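Local coordinates for uncharacterized protein (Borrelia turicatae, PDB 5VJ4) that is of unknown function but is a putative surface lipoprotein that may bind lipid, from a gene differentially regulated during the tick-mammal transmission cycle, at residues A[318-329]-A[341-352]. Numbering follows the deposited sequence.
With SO4 (sulfate ion), chain G; SO4 (sulfate ion), chain D.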
loop_
_atom_site.group_PDB
_atom_site.type_symbol
_atom_site.label_atom_id
_atom_site.label_comp_id
_atom_site.label_asym_id
_atom_site.label_seq_id
_atom_site.Cartn_x
_atom_site.Cartn_y
_atom_site.Cartn_z
ATOM N N PHE A 318 -20.423 -15.450 8.021
ATOM C CA PHE A 318 -19.615 -14.246 8.037
ATOM C C PHE A 318 -18.156 -14.550 8.289
ATOM O O PHE A 318 -17.318 -14.071 7.543
ATOM C CB PHE A 318 -20.129 -13.244 9.063
ATOM C CG PHE A 318 -21.316 -12.456 8.598
ATOM C CD1 PHE A 318 -21.581 -12.314 7.239
ATOM C CD2 PHE A 318 -22.156 -11.818 9.519
ATOM C CE1 PHE A 318 -22.670 -11.578 6.802
ATOM C CE2 PHE A 318 -23.248 -11.078 9.089
ATOM C CZ PHE A 318 -23.502 -10.951 7.728
ATOM N N LYS A 319 -17.859 -15.347 9.319
ATOM C CA LYS A 319 -16.479 -15.777 9.592
ATOM C C LYS A 319 -15.896 -16.415 8.327
ATOM O O LYS A 319 -14.804 -16.063 7.909
ATOM C CB LYS A 319 -16.402 -16.748 10.771
ATOM C CG LYS A 319 -14.989 -17.044 11.243
ATOM C CD LYS A 319 -14.926 -17.904 12.515
ATOM C CE LYS A 319 -13.630 -18.736 12.566
ATOM N NZ LYS A 319 -13.045 -19.032 13.911
ATOM N N GLY A 320 -16.650 -17.311 7.697
ATOM C CA GLY A 320 -16.215 -17.937 6.459
ATOM C C GLY A 320 -15.832 -16.919 5.405
ATOM O O GLY A 320 -14.687 -16.900 4.950
ATOM N N GLU A 321 -16.778 -16.055 5.046
ATOM C CA GLU A 321 -16.549 -15.012 4.027
ATOM C C GLU A 321 -15.288 -14.204 4.309
ATOM O O GLU A 321 -14.519 -13.928 3.396
ATOM C CB GLU A 321 -17.743 -14.058 3.911
ATOM C CG GLU A 321 -19.070 -14.657 3.479
ATOM C CD GLU A 321 -20.210 -13.645 3.496
ATOM O OE1 GLU A 321 -19.947 -12.418 3.485
ATOM O OE2 GLU A 321 -21.383 -14.074 3.503
ATOM N N TYR A 322 -15.066 -13.848 5.575
ATOM C CA TYR A 322 -13.891 -13.046 5.930
ATOM C C TYR A 322 -12.592 -13.825 5.721
ATOM O O TYR A 322 -11.750 -13.404 4.935
ATOM C CB TYR A 322 -13.990 -12.473 7.365
ATOM C CG TYR A 322 -12.885 -11.517 7.710
ATOM C CD1 TYR A 322 -12.544 -10.463 6.830
ATOM C CD2 TYR A 322 -12.157 -11.655 8.896
ATOM C CE1 TYR A 322 -11.485 -9.592 7.118
ATOM C CE2 TYR A 322 -11.094 -10.776 9.194
ATOM C CZ TYR A 322 -10.764 -9.754 8.294
ATOM O OH TYR A 322 -9.743 -8.875 8.560
ATOM N N TYR A 323 -12.450 -14.961 6.411
ATOM C CA TYR A 323 -11.298 -15.852 6.240
ATOM C C TYR A 323 -10.990 -16.133 4.760
ATOM O O TYR A 323 -9.836 -16.093 4.331
ATOM C CB TYR A 323 -11.523 -17.141 6.994
ATOM C CG TYR A 323 -11.249 -17.081 8.494
ATOM C CD1 TYR A 323 -11.240 -15.868 9.210
ATOM C CD2 TYR A 323 -11.034 -18.268 9.203
ATOM C CE1 TYR A 323 -10.999 -15.857 10.588
ATOM C CE2 TYR A 323 -10.783 -18.269 10.567
ATOM C CZ TYR A 323 -10.774 -17.079 11.261
ATOM O OH TYR A 323 -10.526 -17.140 12.617
ATOM N N SER A 324 -12.031 -16.325 3.971
ATOM C CA SER A 324 -11.872 -16.457 2.528
ATOM C C SER A 324 -11.275 -15.205 1.884
ATOM O O SER A 324 -10.398 -15.319 1.027
ATOM C CB SER A 324 -13.200 -16.851 1.864
ATOM O OG SER A 324 -13.225 -16.474 0.501
ATOM N N ASN A 325 -11.741 -14.021 2.288
ATOM C CA ASN A 325 -11.174 -12.767 1.775
ATOM C C ASN A 325 -9.675 -12.720 2.063
ATOM O O ASN A 325 -8.905 -12.276 1.210
ATOM C CB ASN A 325 -11.868 -11.536 2.381
ATOM C CG ASN A 325 -13.160 -11.149 1.670
ATOM O OD1 ASN A 325 -13.820 -11.968 1.069
ATOM N ND2 ASN A 325 -13.529 -9.887 1.765
ATOM N N ILE A 326 -9.263 -13.204 3.243
ATOM C CA ILE A 326 -7.858 -13.139 3.642
ATOM C C ILE A 326 -7.015 -14.017 2.707
ATOM O O ILE A 326 -6.101 -13.526 2.034
ATOM C CB ILE A 326 -7.642 -13.515 5.119
ATOM C CG1 ILE A 326 -8.495 -12.651 6.041
ATOM C CG2 ILE A 326 -6.184 -13.346 5.505
ATOM C CD1 ILE A 326 -8.395 -13.043 7.510
ATOM N N ARG A 327 -7.365 -15.302 2.638
ATOM C CA ARG A 327 -6.700 -16.246 1.744
ATOM C C ARG A 327 -6.602 -15.685 0.317
ATOM O O ARG A 327 -5.498 -15.623 -0.255
ATOM C CB ARG A 327 -7.417 -17.591 1.747
ATOM C CG ARG A 327 -7.240 -18.350 3.028
ATOM C CD ARG A 327 -7.791 -19.761 2.950
ATOM N NE ARG A 327 -8.364 -20.144 4.247
ATOM C CZ ARG A 327 -9.661 -20.341 4.480
ATOM N NH1 ARG A 327 -10.562 -20.231 3.502
ATOM N NH2 ARG A 327 -10.055 -20.676 5.701
ATOM N N GLY A 328 -7.748 -15.255 -0.225
ATOM C CA GLY A 328 -7.823 -14.692 -1.587
ATOM C C GLY A 328 -6.887 -13.505 -1.829
ATOM O O GLY A 328 -6.300 -13.367 -2.905
ATOM N N THR A 329 -6.740 -12.637 -0.832
ATOM C CA THR A 329 -5.968 -11.445 -1.062
ATOM C C THR A 329 -4.479 -11.807 -1.071
ATOM O O THR A 329 -3.706 -11.263 -1.859
ATOM C CB THR A 329 -6.356 -10.282 -0.106
ATOM O OG1 THR A 329 -5.895 -9.039 -0.646
ATOM C CG2 THR A 329 -5.768 -10.447 1.283
ATOM N N ILE A 341 -2.789 -5.828 0.150
ATOM C CA ILE A 341 -3.501 -6.779 0.992
ATOM C C ILE A 341 -4.780 -6.108 1.423
ATOM O O ILE A 341 -4.729 -5.096 2.122
ATOM C CB ILE A 341 -2.777 -7.089 2.288
ATOM C CG1 ILE A 341 -1.402 -7.629 2.032
ATOM C CG2 ILE A 341 -3.588 -8.087 3.107
ATOM C CD1 ILE A 341 -0.602 -7.591 3.318
HETATM N N MSE A 342 -5.915 -6.667 1.019
HETATM C CA MSE A 342 -7.205 -6.092 1.368
HETATM C C MSE A 342 -8.209 -7.122 1.749
HETATM O O MSE A 342 -8.685 -7.870 0.894
HETATM C CB MSE A 342 -7.691 -5.305 0.171
HETATM C CG MSE A 342 -7.083 -3.902 0.139
HETATM SE SE MSE A 342 -7.694 -3.203 -1.607
HETATM C CE MSE A 342 -7.591 -4.748 -2.855
ATOM N N THR A 343 -8.553 -7.158 3.039
ATOM C CA THR A 343 -9.451 -8.185 3.594
ATOM C C THR A 343 -10.929 -7.751 3.711
ATOM O O THR A 343 -11.774 -8.541 4.161
ATOM C CB THR A 343 -8.989 -8.587 4.989
ATOM O OG1 THR A 343 -9.227 -7.499 5.877
ATOM C CG2 THR A 343 -7.509 -8.905 4.992
ATOM N N ASP A 344 -11.227 -6.504 3.314
ATOM C CA ASP A 344 -12.544 -5.880 3.507
ATOM C C ASP A 344 -13.018 -6.017 4.966
ATOM O O ASP A 344 -14.164 -6.373 5.248
ATOM C CB ASP A 344 -13.574 -6.442 2.509
ATOM C CG ASP A 344 -14.395 -5.350 1.826
ATOM O OD1 ASP A 344 -14.104 -4.139 2.006
ATOM O OD2 ASP A 344 -15.339 -5.717 1.090
ATOM N N GLY A 345 -12.112 -5.718 5.887
ATOM C CA GLY A 345 -12.309 -6.045 7.290
ATOM C C GLY A 345 -13.297 -5.141 8.003
ATOM O O GLY A 345 -14.025 -5.604 8.871
ATOM N N ASP A 346 -13.315 -3.858 7.648
ATOM C CA ASP A 346 -14.255 -2.920 8.245
ATOM C C ASP A 346 -15.710 -3.353 7.998
ATOM O O ASP A 346 -16.510 -3.447 8.940
ATOM C CB ASP A 346 -13.996 -1.489 7.752
ATOM C CG ASP A 346 -14.634 -0.440 8.640
ATOM O OD1 ASP A 346 -15.036 -0.741 9.797
ATOM O OD2 ASP A 346 -14.734 0.709 8.180
ATOM N N LYS A 347 -16.025 -3.665 6.740
ATOM C CA LYS A 347 -17.344 -4.179 6.348
ATOM C C LYS A 347 -17.760 -5.356 7.242
ATOM O O LYS A 347 -18.906 -5.454 7.662
ATOM C CB LYS A 347 -17.318 -4.595 4.871
ATOM C CG LYS A 347 -18.543 -5.306 4.315
ATOM C CD LYS A 347 -18.313 -5.682 2.849
ATOM C CE LYS A 347 -19.596 -6.049 2.114
ATOM N NZ LYS A 347 -19.490 -5.883 0.633
ATOM N N TYR A 348 -16.806 -6.218 7.559
ATOM C CA TYR A 348 -17.101 -7.396 8.333
ATOM C C TYR A 348 -17.189 -7.112 9.822
ATOM O O TYR A 348 -17.913 -7.812 10.543
ATOM C CB TYR A 348 -16.143 -8.556 7.955
ATOM C CG TYR A 348 -16.570 -9.225 6.644
ATOM C CD1 TYR A 348 -16.363 -8.596 5.402
ATOM C CD2 TYR A 348 -17.260 -10.450 6.647
ATOM C CE1 TYR A 348 -16.803 -9.181 4.214
ATOM C CE2 TYR A 348 -17.692 -11.052 5.463
ATOM C CZ TYR A 348 -17.460 -10.418 4.254
ATOM O OH TYR A 348 -17.876 -11.012 3.093
ATOM N N ARG A 349 -16.482 -6.082 10.282
ATOM C CA ARG A 349 -16.618 -5.626 11.671
ATOM C C ARG A 349 -18.049 -5.143 11.912
ATOM O O ARG A 349 -18.685 -5.522 12.902
ATOM C CB ARG A 349 -15.636 -4.515 11.979
ATOM C CG ARG A 349 -15.621 -4.099 13.432
ATOM C CD ARG A 349 -14.601 -3.005 13.714
ATOM N NE ARG A 349 -14.923 -2.350 14.977
ATOM C CZ ARG A 349 -15.543 -1.177 15.089
ATOM N NH1 ARG A 349 -15.927 -0.458 14.022
ATOM N NH2 ARG A 349 -15.780 -0.726 16.291
ATOM N N ASN A 350 -18.551 -4.346 10.973
ATOM C CA ASN A 350 -19.916 -3.857 11.024
ATOM C C ASN A 350 -20.930 -4.983 10.963
ATOM O O ASN A 350 -21.864 -5.011 11.773
ATOM C CB ASN A 350 -20.155 -2.806 9.938
ATOM C CG ASN A 350 -19.410 -1.489 10.218
ATOM O OD1 ASN A 350 -18.846 -1.278 11.290
ATOM N ND2 ASN A 350 -19.404 -0.606 9.238
ATOM N N TYR A 351 -20.724 -5.931 10.053
ATOM C CA TYR A 351 -21.591 -7.112 9.995
ATOM C C TYR A 351 -21.691 -7.797 11.355
ATOM O O TYR A 351 -22.796 -8.090 11.815
ATOM C CB TYR A 351 -21.159 -8.069 8.893
ATOM C CG TYR A 351 -21.502 -7.602 7.484
ATOM C CD1 TYR A 351 -21.941 -6.292 7.223
ATOM C CD2 TYR A 351 -21.355 -8.468 6.399
ATOM C CE1 TYR A 351 -22.234 -5.877 5.927
ATOM C CE2 TYR A 351 -21.648 -8.065 5.096
ATOM C CZ TYR A 351 -22.085 -6.772 4.864
ATOM O OH TYR A 351 -22.381 -6.375 3.579
ATOM N N PHE A 352 -20.560 -7.973 12.028
ATOM C CA PHE A 352 -20.570 -8.598 13.347
ATOM C C PHE A 352 -21.234 -7.758 14.418
ATOM O O PHE A 352 -21.796 -8.308 15.368
ATOM C CB PHE A 352 -19.161 -9.012 13.807
ATOM C CG PHE A 352 -18.637 -10.211 13.099
ATOM C CD1 PHE A 352 -19.300 -11.422 13.182
ATOM C CD2 PHE A 352 -17.482 -10.136 12.330
ATOM C CE1 PHE A 352 -18.821 -12.539 12.516
ATOM C CE2 PHE A 352 -17.002 -11.246 11.656
ATOM C CZ PHE A 352 -17.669 -12.448 11.755
HETATM S S SO4 G . -9.465 -3.442 4.047
HETATM O O1 SO4 G . -10.601 -3.161 4.980
HETATM O O2 SO4 G . -8.826 -4.710 4.543
HETATM O O3 SO4 G . -8.434 -2.352 4.021
HETATM O O4 SO4 G . -10.038 -3.513 2.665
HETATM S S SO4 D . -17.466 1.258 18.294
HETATM O O1 SO4 D . -18.936 1.069 18.074
HETATM O O2 SO4 D . -16.878 -0.047 18.694
HETATM O O3 SO4 D . -17.100 2.194 19.390
HETATM O O4 SO4 D . -16.922 1.790 17.015
#
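Y351 lays its CB over one face of the F318 ring, a CH-pi contact 3.9 Å from the ring centroid, while its own ring meets F318 obliquely. F352 brings CZ against F318 CB, and its ring edge faces the backbone N of K319. Y348 is the knob, set among F318, E321, Y322 and N325. Its ring passes near-parallel to that of Y322 but slid so far along that the two barely overlap. At its edge, Y348 OH donates to E321 OE1 (2.5 Å), on the anti lone pair, with the carboxylate nearly perpendicular to the ring; R317 takes the other oxygen in a salt bridge. The Y322 ring has I326 CD1 over one face and T343 O in plane at its edge. With CG anti to the backbone N (chi1 -173°), Y322 reaches across, and its OH shares a hydrogen bond with T343 OG1 (3.1 Å). N325 ND2 donates a hydrogen bond to T343 O at 3.3 Å from well above the carbonyl plane. Toward the end of 318-329, M342 N donates an almost straight hydrogen bond to T329 OG1 (2.9 Å). T343 N and G345 N donate to a sulfate, probably from the crystallisation liquor, at the start of helix 345-365. Helices 308-334 and 345-365 form an antiparallel hairpin; the axes of 318-329 and 345-352 approach to 10.6 Å at 170°. Helix 263-301 packs against it through V288 on Y322 and F352, and helix 243-256 meets I326.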